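Local coordinates for protein dual specificity phosphatase 28 (Homo sapiens, PDB 5Y15) that has weak protein phosphatase activity, hydrolysing a synthetic aryl phosphate in vitro but barely acting on phosphotyrosine, perhaps because bulky side chains hinder access to its active site, at residues A108-A113 / C120-K125; L68-S73 / A132-A137; R42-L47 / R141-S146. The protein carries 2 engineered substitutions. All blocks are in the same frame, centred on the assembly; numbering follows the deposited sequence.

Contact 1 of 3, residues A108-A113 / C120-K125; sequences AAMEAA and CLVYSK. Engineered in segment 120-125: S124 (natural residue Cys).
M110 and A113 pack on C120 and V122 in a buried, apolar helix-on-sheet contact within the beta-alpha-beta crossover of the phosphatase fold. Helix 100-115 links strand 85-88 to the parallel strand 119-123 and runs back across the sheet, its short segment at 149° to that of the strand with 9.4 Å between axes. M110 and C120 share most of the contact. M110 CG lies beside the backbone N (chi1 -68°), and a bend at chi3 turns the methyl toward V122, so that the two side chains cross at about a right angle. There CE meets V122 CG2 at 3.4 Å, tighter than usual for two carbons. Nearer the helix, C120 SG comes to 3.6 Å from M110 CB and 3.4 Å from M110 O, while A113 CB touches the same sulfur at 4.0 Å. Each residue suits its place: alanine lets the helix come close, cysteine is small yet polarisable, beta-branched valine favours a strand, and flexible methionine fills between them. Past V122 the strand enters the phosphate-binding P-loop at S124, engineered in place of the cysteine inferred to form the phosphocysteine intermediate; S124 OG bonds to S131 OG. The outer side of the helix meets the second subunit through A108, A109 and A112. Methyls and sulfur therefore join helix to strand by shape and dispersion, without the directionality of polar bonds.

Contact 2 of 3, residues L68-S73 / A132-A137; sequences LCVNVS and AAVCTA
A132 O, one turn before T136 on the helix that presents V134 to V70 and V72, is gripped by two donors. T136 N gives the ordinary helical bond, and T136 OG1 adds a second at 2.7 Å from A132 O, coming from the opposite face of the carbonyl plane and tilted 31° from it. With its chi1 of -56°, T136 turns the hydroxyl back along the helix, and this buried OG1 is satisfied without leaving its own segment. On the facing segment, S73 OG donates to N71 OD1 at 2.8 Å, while N71 ND2 bonds to Q76 O and E86 OE2; held through both its oxygen and its nitrogen, the amide has little freedom to rotate. V72, between N71 and S73, is the centre of an inverse gamma turn, and its side chain is directed at helix 130-142. V72 and V134 meet tip to tip: V134 CG2 lies 3.8 Å from V72 CG2 and 3.9 Å from V72 CG1, fitting against both branches. V70, further down the strand, makes a looser touch, its CG1 4.5 Å from V134 CG1, and M110 of helix 100-115 packs on both V70 and V134. Valine suits these sites, being compact, branched and rigid. The V72 side chain is only about 5 Å from that of S124, engineered at the position of the inferred catalytic cysteine. The polar groups thus find partners within their own segment or in the neighbouring 76-86 region, leaving methyl groups to meet across the core behind the catalytic loop.

Contact 3 of 3, residues R42-L47 / R141-S146; sequences RVAPSL and RHRGLS
R143 reaches from the end of helix 130-142 to the tip of a beta hairpin, where its guanidinium meets P45 O edge-on. The oxygen lies in the guanidinium plane, and NH2 donates to P45 O at 3.1 Å with an N-H...O angle of 151°; NH1 adds a weak bond to the same atom. One carbonyl therefore receives two N-H groups from a single flat cation. The R143 side chain leaves the helix end with CG beside the backbone N and bends at chi2 (-86°), which carries its long arm across to the turn. The proline ring is slanted relative to the arginine, and its CD is 4.1 Å from R143 NH1. The hairpin joins the antiparallel strands 40-44 and 47-50 through a type II beta turn from A44 to L47, closed by L47 N to A44 O at 3.0 Å, and V43 and A44 both face L47 in a classic beta bulge. Proline suits the second position of such a turn, since its ring already holds phi near the value required. S46, at the third, takes up a positive phi, more usual for glycine, and its OG is satisfied by G118 O. The peptide between P45 and S46 presents its carbonyl to the arginine. A44, small enough to sit close to the arginine, also packs on L139 and M153. Arginine suits this partly exposed site, because its length spans the gap and its charge is probably tolerated there, where NH2 also makes a weak bond to Y138 OH. R143 is the first residue to leave helical geometry, and G144, with positive phi, carries the chain onward. On the hairpin side, A44 CB stands 4.0 Å from R143 NH1, approaching the guanidinium obliquely.

Contacts 1 and 2 lie in the buried core, their centres 6 Å apart, whereas contact 3 lies at a partly exposed edge away from the active site. Strands 119-123 and 66-71, used by contacts 1 and 2, are neighbours in the sheet, probably hydrogen-bonded through L121 O to V70 N and Y123 N to V70 O. Helix 130-142 serves contacts 2 and 3: its middle gives V134 to the core, and the turn after it gives R143 to the hairpin. L47, from the hairpin segment of contact 3, touches M110 CE of contact 1 and C135 SG of contact 2 with its CD1. Chemistry follows depth, with methyl and sulfur packing inside and an arginine-to-carbonyl bond outside.

Contact 1 of 3, residues A108-A113 / C120-K125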
ATOM      1  N   ALA A 108      -5.205   4.351   4.472  1.00 26.25           N
ATOM      2  CA  ALA A 108      -5.815   4.877   3.251  1.00 28.93           C
ATOM      3  C   ALA A 108      -5.752   3.872   2.113  1.00 34.89           C
ATOM      4  O   ALA A 108      -6.691   3.763   1.324  1.00 35.96           O
ATOM      5  CB  ALA A 108      -5.168   6.196   2.844  1.00 29.67           C
ATOM      6  N   ALA A 109      -4.663   3.116   1.998  1.00 32.67           N
ATOM      7  CA  ALA A 109      -4.637   2.075   0.977  1.00 28.28           C
ATOM      8  C   ALA A 109      -5.711   1.035   1.245  1.00 29.60           C
ATOM      9  O   ALA A 109      -6.375   0.548   0.312  1.00 31.96           O
ATOM     10  CB  ALA A 109      -3.249   1.411   0.915  1.00 34.84           C
ATOM     11  N   MET A 110      -5.876   0.660   2.518  1.00 23.22           N
ATOM     12  CA  MET A 110      -6.900  -0.324   2.855  1.00 29.00           C
ATOM     13  C   MET A 110      -8.291   0.194   2.495  1.00 33.51           C
ATOM     14  O   MET A 110      -9.100  -0.525   1.877  1.00 27.50           O
ATOM     15  CB  MET A 110      -6.802  -0.678   4.343  1.00 27.47           C
ATOM     16  CG  MET A 110      -5.507  -1.475   4.719  1.00 27.85           C
ATOM     17  SD  MET A 110      -5.303  -1.496   6.520  1.00 30.33           S
ATOM     18  CE  MET A 110      -6.703  -2.528   6.933  1.00 25.87           C
ATOM     19  N   GLU A 111      -8.575   1.459   2.855  1.00 30.36           N
ATOM     20  CA  GLU A 111      -9.891   2.039   2.569  1.00 29.69           C
ATOM     21  C   GLU A 111     -10.146   2.102   1.076  1.00 36.87           C
ATOM     22  O   GLU A 111     -11.244   1.783   0.618  1.00 37.00           O
ATOM     23  CB  GLU A 111     -10.013   3.432   3.187  1.00 31.25           C
ATOM     24  CG  GLU A 111     -11.307   4.151   2.848  1.00 39.81           C
ATOM     25  CD  GLU A 111     -12.535   3.548   3.539  1.00 44.76           C
ATOM     26  OE1 GLU A 111     -12.400   2.545   4.282  1.00 41.76           O
ATOM     27  OE2 GLU A 111     -13.649   4.087   3.346  1.00 55.53           O
ATOM     28  N   ALA A 112      -9.132   2.480   0.291  1.00 39.03           N
ATOM     29  CA  ALA A 112      -9.316   2.499  -1.155  1.00 36.12           C
ATOM     30  C   ALA A 112      -9.656   1.114  -1.679  1.00 43.95           C
ATOM     31  O   ALA A 112     -10.487   0.976  -2.583  1.00 36.85           O
ATOM     32  CB  ALA A 112      -8.064   3.034  -1.849  1.00 40.90           C
ATOM     33  N   ALA A 113      -9.025   0.066  -1.136  1.00 46.23           N
ATOM     34  CA  ALA A 113      -9.378  -1.266  -1.624  1.00 46.42           C
ATOM     35  C   ALA A 113     -10.813  -1.619  -1.240  1.00 40.21           C
ATOM     36  O   ALA A 113     -11.554  -2.206  -2.035  1.00 36.26           O
ATOM     37  CB  ALA A 113      -8.380  -2.319  -1.114  1.00 40.02           C
ATOM     38  N   CYS A 120      -9.523  -6.479   2.416  1.00 46.77           N
ATOM     39  CA  CYS A 120      -8.127  -6.428   2.804  1.00 40.98           C
ATOM     40  C   CYS A 120      -7.836  -7.579   3.735  1.00 44.59           C
ATOM     41  O   CYS A 120      -8.665  -7.950   4.569  1.00 39.97           O
ATOM     42  CB  CYS A 120      -7.751  -5.143   3.545  1.00 43.94           C
ATOM     43  SG  CYS A 120      -8.114  -3.628   2.685  1.00 46.29           S
ATOM     44  N   LEU A 121      -6.622  -8.102   3.608  1.00 39.31           N
ATOM     45  CA  LEU A 121      -6.079  -9.044   4.564  1.00 35.11           C
ATOM     46  C   LEU A 121      -4.899  -8.334   5.206  1.00 32.98           C
ATOM     47  O   LEU A 121      -3.992  -7.881   4.503  1.00 38.29           O
ATOM     48  CB  LEU A 121      -5.636 -10.344   3.881  1.00 33.04           C
ATOM     49  CG  LEU A 121      -4.593 -11.084   4.701  1.00 42.36           C
ATOM     50  CD1 LEU A 121      -5.264 -11.707   5.922  1.00 38.97           C
ATOM     51  CD2 LEU A 121      -3.783 -12.111   3.878  1.00 51.76           C
ATOM     52  N   VAL A 122      -4.944  -8.177   6.519  1.00 29.48           N
ATOM     53  CA  VAL A 122      -3.846  -7.630   7.304  1.00 26.81           C
ATOM     54  C   VAL A 122      -3.232  -8.812   8.028  1.00 36.85           C
ATOM     55  O   VAL A 122      -3.941  -9.534   8.739  1.00 32.56           O
ATOM     56  CB  VAL A 122      -4.327  -6.581   8.320  1.00 29.62           C
ATOM     57  CG1 VAL A 122      -3.177  -6.032   9.117  1.00 26.96           C
ATOM     58  CG2 VAL A 122      -5.080  -5.434   7.634  1.00 30.23           C
ATOM     59  N   TYR A 123      -1.928  -9.031   7.860  1.00 39.74           N
ATOM     60  CA  TYR A 123      -1.337 -10.180   8.523  1.00 37.83           C
ATOM     61  C   TYR A 123       0.054  -9.877   9.049  1.00 37.13           C
ATOM     62  O   TYR A 123       0.777  -9.027   8.527  1.00 31.11           O
ATOM     63  CB  TYR A 123      -1.308 -11.395   7.608  1.00 43.59           C
ATOM     64  CG  TYR A 123      -0.297 -11.365   6.493  1.00 48.14           C
ATOM     65  CD1 TYR A 123      -0.593 -10.754   5.286  1.00 44.64           C
ATOM     66  CD2 TYR A 123       0.935 -12.000   6.629  1.00 41.28           C
ATOM     67  CE1 TYR A 123       0.324 -10.734   4.253  1.00 41.80           C
ATOM     68  CE2 TYR A 123       1.855 -11.998   5.604  1.00 53.06           C
ATOM     69  CZ  TYR A 123       1.543 -11.363   4.412  1.00 54.29           C
ATOM     70  OH  TYR A 123       2.455 -11.355   3.372  1.00 51.24           O
ATOM     71  N   SER A 124       0.408 -10.597  10.103  1.00 37.02           N
ATOM     72  CA  SER A 124       1.730 -10.546  10.691  1.00 38.07           C
ATOM     73  C   SER A 124       2.106 -11.987  10.983  1.00 37.22           C
ATOM     74  O   SER A 124       1.337 -12.911  10.699  1.00 39.62           O
ATOM     75  CB  SER A 124       1.772  -9.659  11.944  1.00 30.43           C
ATOM     76  OG  SER A 124       0.910 -10.162  12.954  1.00 33.73           O
ATOM     77  N   LYS A 125       3.321 -12.202  11.474  1.00 41.63           N
ATOM     78  CA  LYS A 125       3.766 -13.576  11.691  1.00 45.78           C
ATOM     79  C   LYS A 125       2.793 -14.334  12.591  1.00 41.12           C
ATOM     80  O   LYS A 125       2.159 -15.308  12.169  1.00 33.71           O
ATOM     81  CB  LYS A 125       5.173 -13.587  12.275  1.00 36.24           C
ATOM     82  CG  LYS A 125       5.796 -14.977  12.382  1.00 35.26           C
ATOM     83  CD  LYS A 125       7.102 -14.851  13.148  1.00 41.72           C
ATOM     84  CE  LYS A 125       7.455 -16.131  13.864  1.00 41.42           C
ATOM     85  NZ  LYS A 125       8.671 -15.888  14.666  1.00 60.75           N
TER

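Contact 2 of 3, residues L68-S73 / A132-A137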
ATOM      1  N   LEU A  68      -6.229  -6.732  -1.463  1.00 30.98           N
ATOM      2  CA  LEU A  68      -5.034  -6.091  -0.933  1.00 38.21           C
ATOM      3  C   LEU A  68      -4.577  -6.865   0.285  1.00 36.79           C
ATOM      4  O   LEU A  68      -5.383  -7.108   1.183  1.00 38.12           O
ATOM      5  CB  LEU A  68      -5.301  -4.629  -0.549  1.00 33.71           C
ATOM      6  CG  LEU A  68      -4.180  -3.893   0.190  1.00 40.51           C
ATOM      7  CD1 LEU A  68      -3.062  -3.554  -0.768  1.00 36.61           C
ATOM      8  CD2 LEU A  68      -4.676  -2.634   0.906  1.00 27.29           C
ATOM      9  N   CYS A  69      -3.303  -7.262   0.301  1.00 35.99           N
ATOM     10  CA  CYS A  69      -2.676  -7.879   1.466  1.00 34.98           C
ATOM     11  C   CYS A  69      -1.769  -6.856   2.129  1.00 30.17           C
ATOM     12  O   CYS A  69      -0.906  -6.268   1.467  1.00 41.79           O
ATOM     13  CB  CYS A  69      -1.849  -9.115   1.069  1.00 37.82           C
ATOM     14  SG  CYS A  69      -2.861 -10.428   0.366  1.00 49.59           S
ATOM     15  N   VAL A  70      -1.927  -6.673   3.429  1.00 30.34           N
ATOM     16  CA  VAL A  70      -1.084  -5.765   4.190  1.00 29.46           C
ATOM     17  C   VAL A  70      -0.182  -6.639   5.035  1.00 34.12           C
ATOM     18  O   VAL A  70      -0.636  -7.242   6.018  1.00 28.00           O
ATOM     19  CB  VAL A  70      -1.892  -4.794   5.061  1.00 31.35           C
ATOM     20  CG1 VAL A  70      -0.943  -3.821   5.799  1.00 20.72           C
ATOM     21  CG2 VAL A  70      -2.930  -4.024   4.216  1.00 26.28           C
ATOM     22  N   ASN A  71       1.096  -6.681   4.666  1.00 29.83           N
ATOM     23  CA  ASN A  71       2.110  -7.522   5.306  1.00 26.61           C
ATOM     24  C   ASN A  71       2.807  -6.619   6.305  1.00 28.71           C
ATOM     25  O   ASN A  71       3.627  -5.788   5.924  1.00 39.26           O
ATOM     26  CB  ASN A  71       3.057  -8.063   4.233  1.00 34.93           C
ATOM     27  CG  ASN A  71       4.156  -9.009   4.767  1.00 36.61           C
ATOM     28  OD1 ASN A  71       4.411  -9.127   5.969  1.00 36.73           O
ATOM     29  ND2 ASN A  71       4.835  -9.658   3.837  1.00 38.05           N
ATOM     30  N   VAL A  72       2.451  -6.735   7.581  1.00 26.35           N
ATOM     31  CA  VAL A  72       3.036  -5.865   8.620  1.00 24.94           C
ATOM     32  C   VAL A  72       4.229  -6.612   9.197  1.00 37.68           C
ATOM     33  O   VAL A  72       4.179  -7.230  10.270  1.00 27.67           O
ATOM     34  CB  VAL A  72       2.006  -5.479   9.687  1.00 28.13           C
ATOM     35  CG1 VAL A  72       2.482  -4.238  10.458  1.00 24.78           C
ATOM     36  CG2 VAL A  72       0.610  -5.259   9.052  1.00 22.75           C
ATOM     37  N   SER A  73       5.367  -6.513   8.506  1.00 32.57           N
ATOM     38  CA  SER A  73       6.593  -7.144   8.982  1.00 31.80           C
ATOM     39  C   SER A  73       7.743  -6.737   8.087  1.00 31.37           C
ATOM     40  O   SER A  73       7.549  -6.287   6.959  1.00 35.37           O
ATOM     41  CB  SER A  73       6.501  -8.668   8.975  1.00 25.48           C
ATOM     42  OG  SER A  73       6.629  -9.099   7.641  1.00 25.31           O
ATOM     43  N   ALA A 132      -2.873  -6.865  14.365  1.00 29.63           N
ATOM     44  CA  ALA A 132      -3.993  -6.450  15.193  1.00 37.38           C
ATOM     45  C   ALA A 132      -3.985  -4.945  15.372  1.00 41.87           C
ATOM     46  O   ALA A 132      -5.050  -4.308  15.378  1.00 35.91           O
ATOM     47  CB  ALA A 132      -3.942  -7.151  16.552  1.00 25.91           C
ATOM     48  N   ALA A 133      -2.788  -4.368  15.522  1.00 29.07           N
ATOM     49  CA  ALA A 133      -2.670  -2.922  15.651  1.00 33.66           C
ATOM     50  C   ALA A 133      -3.134  -2.224  14.382  1.00 26.18           C
ATOM     51  O   ALA A 133      -3.870  -1.237  14.451  1.00 32.28           O
ATOM     52  CB  ALA A 133      -1.228  -2.532  15.974  1.00 37.47           C
ATOM     53  N   VAL A 134      -2.731  -2.732  13.212  1.00 31.45           N
ATOM     54  CA  VAL A 134      -3.155  -2.091  11.961  1.00 26.42           C
ATOM     55  C   VAL A 134      -4.669  -2.221  11.767  1.00 32.34           C
ATOM     56  O   VAL A 134      -5.340  -1.268  11.342  1.00 28.22           O
ATOM     57  CB  VAL A 134      -2.377  -2.671  10.766  1.00 33.68           C
ATOM     58  CG1 VAL A 134      -2.976  -2.176   9.460  1.00 24.13           C
ATOM     59  CG2 VAL A 134      -0.893  -2.278  10.845  1.00 26.26           C
ATOM     60  N   CYS A 135      -5.235  -3.398  12.065  1.00 33.54           N
ATOM     61  CA  CYS A 135      -6.694  -3.539  11.968  1.00 38.15           C
ATOM     62  C   CYS A 135      -7.405  -2.552  12.891  1.00 32.54           C
ATOM     63  O   CYS A 135      -8.387  -1.900  12.502  1.00 32.13           O
ATOM     64  CB  CYS A 135      -7.110  -4.972  12.303  1.00 24.21           C
ATOM     65  SG  CYS A 135      -6.811  -6.083  10.938  1.00 31.95           S
ATOM     66  N   THR A 136      -6.911  -2.420  14.119  1.00 30.42           N
ATOM     67  CA  THR A 136      -7.514  -1.487  15.056  1.00 25.97           C
ATOM     68  C   THR A 136      -7.472  -0.058  14.524  1.00 40.22           C
ATOM     69  O   THR A 136      -8.496   0.657  14.507  1.00 34.42           O
ATOM     70  CB  THR A 136      -6.770  -1.588  16.380  1.00 26.65           C
ATOM     71  OG1 THR A 136      -6.816  -2.944  16.817  1.00 34.25           O
ATOM     72  CG2 THR A 136      -7.384  -0.697  17.424  1.00 26.89           C
ATOM     73  N   ALA A 137      -6.290   0.380  14.086  1.00 27.64           N
ATOM     74  CA  ALA A 137      -6.157   1.732  13.554  1.00 31.45           C
ATOM     75  C   ALA A 137      -7.064   1.940  12.343  1.00 29.16           C
ATOM     76  O   ALA A 137      -7.598   3.041  12.129  1.00 28.23           O
ATOM     77  CB  ALA A 137      -4.686   2.017  13.225  1.00 29.16           C
TER

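Contact 3 of 3, residues R42-L47 / R141-S146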
ATOM      1  N   ARG A  42     -12.347 -13.033   9.890  1.00 40.01           N
ATOM      2  CA  ARG A  42     -13.105 -11.821   9.584  1.00 46.06           C
ATOM      3  C   ARG A  42     -13.165 -10.948  10.832  1.00 41.10           C
ATOM      4  O   ARG A  42     -13.634 -11.399  11.883  1.00 37.43           O
ATOM      5  CB  ARG A  42     -14.512 -12.194   9.118  1.00 48.36           C
ATOM      6  CG  ARG A  42     -15.287 -11.120   8.374  1.00 49.99           C
ATOM      7  CD  ARG A  42     -16.753 -11.543   8.270  1.00 62.30           C
ATOM      8  NE  ARG A  42     -17.581 -10.684   7.416  1.00 72.02           N
ATOM      9  CZ  ARG A  42     -18.446  -9.777   7.872  1.00 67.31           C
ATOM     10  NH1 ARG A  42     -18.587  -9.591   9.184  1.00 61.51           N
ATOM     11  NH2 ARG A  42     -19.172  -9.049   7.020  1.00 57.78           N
ATOM     12  N   VAL A  43     -12.627  -9.729  10.755  1.00 35.38           N
ATOM     13  CA  VAL A  43     -12.743  -8.793  11.878  1.00 33.60           C
ATOM     14  C   VAL A  43     -14.003  -7.945  11.748  1.00 41.25           C
ATOM     15  O   VAL A  43     -14.644  -7.598  12.743  1.00 34.13           O
ATOM     16  CB  VAL A  43     -11.500  -7.890  11.955  1.00 34.23           C
ATOM     17  CG1 VAL A  43     -11.700  -6.796  12.994  1.00 25.98           C
ATOM     18  CG2 VAL A  43     -10.246  -8.707  12.264  1.00 40.65           C
ATOM     19  N   ALA A  44     -14.290  -7.543  10.521  1.00 34.35           N
ATOM     20  CA  ALA A  44     -15.358  -6.620  10.191  1.00 33.78           C
ATOM     21  C   ALA A  44     -15.557  -6.716   8.690  1.00 41.62           C
ATOM     22  O   ALA A  44     -14.746  -7.345   7.994  1.00 36.04           O
ATOM     23  CB  ALA A  44     -14.994  -5.192  10.626  1.00 39.48           C
ATOM     24  N   PRO A  45     -16.601  -6.101   8.150  1.00 41.47           N
ATOM     25  CA  PRO A  45     -16.830  -6.206   6.704  1.00 40.59           C
ATOM     26  C   PRO A  45     -15.608  -5.800   5.895  1.00 38.83           C
ATOM     27  O   PRO A  45     -14.945  -4.805   6.193  1.00 43.69           O
ATOM     28  CB  PRO A  45     -18.007  -5.250   6.476  1.00 40.15           C
ATOM     29  CG  PRO A  45     -18.751  -5.339   7.764  1.00 37.74           C
ATOM     30  CD  PRO A  45     -17.689  -5.340   8.799  1.00 49.54           C
ATOM     31  N   SER A  46     -15.274  -6.634   4.917  1.00 39.58           N
ATOM     32  CA  SER A  46     -14.191  -6.408   3.970  1.00 42.08           C
ATOM     33  C   SER A  46     -12.806  -6.340   4.634  1.00 37.99           C
ATOM     34  O   SER A  46     -11.841  -5.909   4.003  1.00 45.36           O
ATOM     35  CB  SER A  46     -14.465  -5.146   3.148  1.00 33.81           C
ATOM     36  OG  SER A  46     -15.429  -5.416   2.137  1.00 43.32           O
ATOM     37  N   LEU A  47     -12.678  -6.830   5.864  1.00 35.81           N
ATOM     38  CA  LEU A  47     -11.457  -6.713   6.653  1.00 34.13           C
ATOM     39  C   LEU A  47     -11.146  -8.030   7.355  1.00 38.50           C
ATOM     40  O   LEU A  47     -11.913  -8.457   8.224  1.00 37.60           O
ATOM     41  CB  LEU A  47     -11.616  -5.600   7.691  1.00 30.84           C
ATOM     42  CG  LEU A  47     -10.468  -5.488   8.680  1.00 43.10           C
ATOM     43  CD1 LEU A  47      -9.233  -4.911   7.949  1.00 30.21           C
ATOM     44  CD2 LEU A  47     -10.894  -4.657   9.904  1.00 33.19           C
ATOM     45  N   ARG A 141      -9.837   4.905  12.053  1.00 33.96           N
ATOM     46  CA  ARG A 141      -9.613   5.974  11.084  1.00 31.23           C
ATOM     47  C   ARG A 141     -10.704   6.036  10.015  1.00 45.64           C
ATOM     48  O   ARG A 141     -11.066   7.133   9.572  1.00 41.18           O
ATOM     49  CB  ARG A 141      -8.232   5.805  10.455  1.00 33.58           C
ATOM     50  CG  ARG A 141      -7.938   6.694   9.264  1.00 41.87           C
ATOM     51  CD  ARG A 141      -7.970   8.179   9.642  1.00 53.06           C
ATOM     52  NE  ARG A 141      -7.627   9.022   8.499  1.00 53.28           N
ATOM     53  CZ  ARG A 141      -8.524   9.534   7.656  1.00 43.91           C
ATOM     54  NH1 ARG A 141      -9.818   9.295   7.831  1.00 45.07           N
ATOM     55  NH2 ARG A 141      -8.126  10.285   6.638  1.00 54.97           N
ATOM     56  N   HIS A 142     -11.230   4.887   9.567  1.00 40.83           N
ATOM     57  CA  HIS A 142     -12.167   4.884   8.447  1.00 39.83           C
ATOM     58  C   HIS A 142     -13.536   4.291   8.749  1.00 40.24           C
ATOM     59  O   HIS A 142     -14.422   4.348   7.884  1.00 32.65           O
ATOM     60  CB  HIS A 142     -11.555   4.173   7.234  1.00 40.54           C
ATOM     61  CG  HIS A 142     -10.457   4.952   6.589  1.00 37.48           C
ATOM     62  ND1 HIS A 142      -9.137   4.553   6.615  1.00 40.75           N
ATOM     63  CD2 HIS A 142     -10.480   6.130   5.922  1.00 32.28           C
ATOM     64  CE1 HIS A 142      -8.396   5.440   5.971  1.00 36.33           C
ATOM     65  NE2 HIS A 142      -9.190   6.408   5.541  1.00 45.70           N
ATOM     66  N   ARG A 143     -13.743   3.736   9.939  1.00 31.25           N
ATOM     67  CA  ARG A 143     -15.070   3.322  10.358  1.00 40.87           C
ATOM     68  C   ARG A 143     -15.470   4.077  11.619  1.00 41.66           C
ATOM     69  O   ARG A 143     -16.414   3.689  12.299  1.00 32.72           O
ATOM     70  CB  ARG A 143     -15.116   1.813  10.589  1.00 35.62           C
ATOM     71  CG  ARG A 143     -14.524   0.979   9.461  1.00 42.06           C
ATOM     72  CD  ARG A 143     -15.510   0.687   8.375  1.00 46.19           C
ATOM     73  NE  ARG A 143     -14.865   0.006   7.255  1.00 35.85           N
ATOM     74  CZ  ARG A 143     -14.777  -1.317   7.134  1.00 49.52           C
ATOM     75  NH1 ARG A 143     -15.307  -2.108   8.063  1.00 40.70           N
ATOM     76  NH2 ARG A 143     -14.163  -1.852   6.083  1.00 43.21           N
ATOM     77  N   GLY A 144     -14.791   5.186  11.890  1.00 40.33           N
ATOM     78  CA  GLY A 144     -15.142   6.072  12.996  1.00 44.09           C
ATOM     79  C   GLY A 144     -15.318   5.411  14.341  1.00 45.12           C
ATOM     80  O   GLY A 144     -16.099   5.906  15.168  1.00 39.29           O
ATOM     81  N   LEU A 145     -14.526   4.383  14.648  1.00 29.74           N
ATOM     82  CA  LEU A 145     -14.654   3.782  15.964  1.00 37.82           C
ATOM     83  C   LEU A 145     -13.656   4.370  16.945  1.00 34.69           C
ATOM     84  O   LEU A 145     -12.579   4.833  16.582  1.00 34.70           O
ATOM     85  CB  LEU A 145     -14.475   2.263  15.930  1.00 30.94           C
ATOM     86  CG  LEU A 145     -15.539   1.363  15.294  1.00 48.44           C
ATOM     87  CD1 LEU A 145     -15.414   1.360  13.825  1.00 47.46           C
ATOM     88  CD2 LEU A 145     -15.402  -0.061  15.798  1.00 34.22           C
ATOM     89  N   SER A 146     -14.022   4.316  18.216  1.00 38.93           N
ATOM     90  CA  SER A 146     -13.051   4.665  19.229  1.00 41.36           C
ATOM     91  C   SER A 146     -12.029   3.542  19.340  1.00 33.82           C
ATOM     92  O   SER A 146     -12.216   2.451  18.807  1.00 35.12           O
ATOM     93  CB  SER A 146     -13.746   4.913  20.566  1.00 36.42           C
ATOM     94  OG  SER A 146     -14.340   3.719  21.052  1.00 40.81           O
TER